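Long-range contact in NeuRonal IgCAM-5 (Caenorhabditis elegans, PDB 6ON6), which probably serves as a neuronal cell-surface adhesion receptor, its first immunoglobulin domain pairing with a second copy of itself: residues 31-36 with 93-98. Numbering follows the deposited sequence.
Sequences NDLGSH and CQINTE
His36 packs against Ile95, Asn96 and Thr97, from its CB out to the far side of its ring. CB sits 3.2 Å from Asn96 OD1 and also touches Ile95 CG2, the methyl that Leu33 CD1 reaches at 3.5 Å from the same loop. With CG set anti to the carbonyl carbon (chi1 -73°), the imidazole stands beside Asn96, whose amide plane is nearly perpendicular to it. CG and CD2 lie along Asn96 OD1, and CD2 also meets Asn96 O at the ring edge. Over one face lies Thr97 CG2, a CH-pi contact that takes in CE1 and NE2. In this immunoglobulin domain the B-C loop, entered from the end of strand B, packs here against the end of strand F and the first residues of the F-G loop; Asn96 OD1 also accepts from Met37 N, while its ND2 reaches Phe57 O of the second subunit. ND1 donates to Leu33 O (3.2 Å), which lies in the ring plane and also receives His36 N from the opposite face of its carbonyl, closing a type II' turn. Were His36 cut back to an alanine, Thr97 CG2 would probably lose the ring it packs on, and Leu33 O its second donor. At the tip, NE2 makes a weak 3.4 Å bond to a water that accepts from Glu98 N.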
ATOM      1  N   ASN A  31      15.459   9.971   7.851  1.00 32.56           N
ATOM      2  CA  ASN A  31      15.889  10.921   8.867  1.00 32.42           C
ATOM      3  C   ASN A  31      14.648  11.603   9.417  1.00 34.90           C
ATOM      4  O   ASN A  31      13.705  11.906   8.669  1.00 38.22           O
ATOM      5  CB  ASN A  31      16.861  11.948   8.274  1.00 32.38           C
ATOM      6  CG  ASN A  31      18.186  11.317   7.905  1.00 29.65           C
ATOM      7  OD1 ASN A  31      18.610  10.349   8.542  1.00 37.19           O
ATOM      8  ND2 ASN A  31      18.804  11.800   6.838  1.00 33.33           N
ATOM      9  N   ASP A  32      14.656  11.831  10.737  1.00 35.50           N
ATOM     10  CA  ASP A  32      13.586  12.564  11.421  1.00 37.32           C
ATOM     11  C   ASP A  32      12.206  11.918  11.234  1.00 36.81           C
ATOM     12  O   ASP A  32      11.205  12.590  10.982  1.00 41.02           O
ATOM     13  CB  ASP A  32      13.601  14.044  11.025  1.00 36.73           C
ATOM     14  CG  ASP A  32      14.945  14.694  11.318  1.00 39.30           C
ATOM     15  OD1 ASP A  32      15.386  14.630  12.483  1.00 41.69           O
ATOM     16  OD2 ASP A  32      15.571  15.210  10.372  1.00 40.19           O
ATOM     17  N   LEU A  33      12.156  10.580  11.310  1.00 37.10           N
ATOM     18  CA  LEU A  33      10.885   9.881  11.120  1.00 36.49           C
ATOM     19  C   LEU A  33       9.876  10.239  12.206  1.00 35.75           C
ATOM     20  O   LEU A  33       8.681  10.382  11.924  1.00 42.35           O
ATOM     21  CB  LEU A  33      11.111   8.364  11.073  1.00 36.82           C
ATOM     22  CG  LEU A  33       9.832   7.563  10.849  1.00 35.80           C
ATOM     23  CD1 LEU A  33       9.304   7.796   9.444  1.00 31.48           C
ATOM     24  CD2 LEU A  33      10.082   6.084  11.099  1.00 36.82           C
ATOM     25  N   GLY A  34      10.342  10.436  13.443  1.00 40.80           N
ATOM     26  CA  GLY A  34       9.406  10.639  14.537  1.00 39.80           C
ATOM     27  C   GLY A  34       8.393   9.511  14.641  1.00 44.35           C
ATOM     28  O   GLY A  34       8.727   8.325  14.572  1.00 45.72           O
ATOM     29  N   SER A  35       7.128   9.882  14.803  1.00 44.49           N
ATOM     30  CA  SER A  35       6.043   8.929  14.969  1.00 41.54           C
ATOM     31  C   SER A  35       5.408   8.545  13.650  1.00 37.41           C
ATOM     32  O   SER A  35       4.350   7.904  13.642  1.00 42.13           O
ATOM     33  CB  SER A  35       4.971   9.538  15.853  1.00 43.24           C
ATOM     34  OG  SER A  35       4.548  10.755  15.270  1.00 48.16           O
ATOM     35  N   HIS A  36       6.018   8.920  12.538  1.00 39.20           N
ATOM     36  CA  HIS A  36       5.431   8.590  11.260  1.00 39.33           C
ATOM     37  C   HIS A  36       5.640   7.118  10.920  1.00 38.25           C
ATOM     38  O   HIS A  36       6.493   6.430  11.486  1.00 37.69           O
ATOM     39  CB  HIS A  36       5.984   9.504  10.182  1.00 40.91           C
ATOM     40  CG  HIS A  36       5.445  10.895  10.257  1.00 39.62           C
ATOM     41  ND1 HIS A  36       6.078  11.907  10.948  1.00 46.25           N
ATOM     42  CD2 HIS A  36       4.322  11.438   9.734  1.00 41.92           C
ATOM     43  CE1 HIS A  36       5.369  13.014  10.837  1.00 47.53           C
ATOM     44  NE2 HIS A  36       4.303  12.761  10.102  1.00 45.62           N
ATOM     45  N   CYS A  93       9.264   3.218  -1.004  1.00 24.85           N
ATOM     46  CA  CYS A  93       8.968   3.333   0.412  1.00 26.61           C
ATOM     47  C   CYS A  93       8.292   4.674   0.589  1.00 26.87           C
ATOM     48  O   CYS A  93       8.660   5.647  -0.072  1.00 30.24           O
ATOM     49  CB  CYS A  93      10.189   3.187   1.339  1.00 32.14           C
ATOM     50  SG  CYS A  93      11.202   4.553   1.405  1.00 44.28           S
ATOM     51  N   GLN A  94       7.273   4.706   1.418  1.00 25.51           N
ATOM     52  CA  GLN A  94       6.494   5.918   1.586  1.00 27.41           C
ATOM     53  C   GLN A  94       6.208   6.150   3.058  1.00 26.88           C
ATOM     54  O   GLN A  94       6.038   5.194   3.821  1.00 31.00           O
ATOM     55  CB  GLN A  94       5.273   5.890   0.686  1.00 32.74           C
ATOM     56  CG  GLN A  94       4.286   4.904   1.033  1.00 34.24           C
ATOM     57  CD  GLN A  94       3.219   4.786  -0.068  1.00 36.33           C
ATOM     58  OE1 GLN A  94       3.515   4.411  -1.208  1.00 44.91           O
ATOM     59  NE2 GLN A  94       2.007   5.173   0.253  1.00 35.04           N
ATOM     60  N   ILE A  95       6.279   7.434   3.476  1.00 29.80           N
ATOM     61  CA  ILE A  95       6.054   7.824   4.856  1.00 31.14           C
ATOM     62  C   ILE A  95       4.820   8.693   4.905  1.00 31.74           C
ATOM     63  O   ILE A  95       4.590   9.476   3.981  1.00 36.92           O
ATOM     64  CB  ILE A  95       7.247   8.660   5.339  1.00 35.69           C
ATOM     65  CG1 ILE A  95       8.565   7.984   4.930  1.00 37.73           C
ATOM     66  CG2 ILE A  95       7.173   8.796   6.821  1.00 34.97           C
ATOM     67  CD1 ILE A  95       9.781   8.905   4.995  1.00 47.46           C
ATOM     68  N   ASN A  96       3.988   8.495   5.939  1.00 33.02           N
ATOM     69  CA  ASN A  96       2.692   9.184   6.042  1.00 32.86           C
ATOM     70  C   ASN A  96       2.787  10.622   6.508  1.00 39.47           C
ATOM     71  O   ASN A  96       1.996  11.058   7.349  1.00 40.67           O
ATOM     72  CB  ASN A  96       1.691   8.429   6.910  1.00 36.10           C
ATOM     73  CG  ASN A  96       2.151   8.285   8.320  1.00 36.22           C
ATOM     74  OD1 ASN A  96       3.310   8.582   8.641  1.00 37.05           O
ATOM     75  ND2 ASN A  96       1.252   7.843   9.190  1.00 40.39           N
ATOM     76  N   THR A  97       3.724  11.345   5.936  1.00 37.26           N
ATOM     77  CA  THR A  97       3.775  12.776   6.157  1.00 36.55           C
ATOM     78  C   THR A  97       2.768  13.471   5.264  1.00 36.66           C
ATOM     79  O   THR A  97       2.189  12.897   4.328  1.00 34.52           O
ATOM     80  CB  THR A  97       5.163  13.273   5.813  1.00 39.59           C
ATOM     81  OG1 THR A  97       5.523  12.836   4.492  1.00 41.03           O
ATOM     82  CG2 THR A  97       6.166  12.767   6.833  1.00 41.33           C
ATOM     83  N   GLU A  98       2.546  14.736   5.600  1.00 39.38           N
ATOM     84  CA  GLU A  98       1.728  15.645   4.815  1.00 40.36           C
ATOM     85  C   GLU A  98       2.625  16.847   4.571  1.00 39.43           C
ATOM     86  O   GLU A  98       2.917  17.612   5.517  1.00 43.26           O
ATOM     87  CB  GLU A  98       0.450  16.037   5.560  1.00 38.58           C
ATOM     88  CG  GLU A  98      -0.497  14.851   5.633  1.00 38.35           C
ATOM     89  CD  GLU A  98      -1.554  14.939   6.712  1.00 43.73           C
ATOM     90  OE1 GLU A  98      -1.786  16.067   7.242  1.00 48.42           O
ATOM     91  OE2 GLU A  98      -2.137  13.854   7.018  1.00 41.37           O
TER
HETATM   92  O   HOH W   1       3.338  15.494   8.378  1.00 45.30           O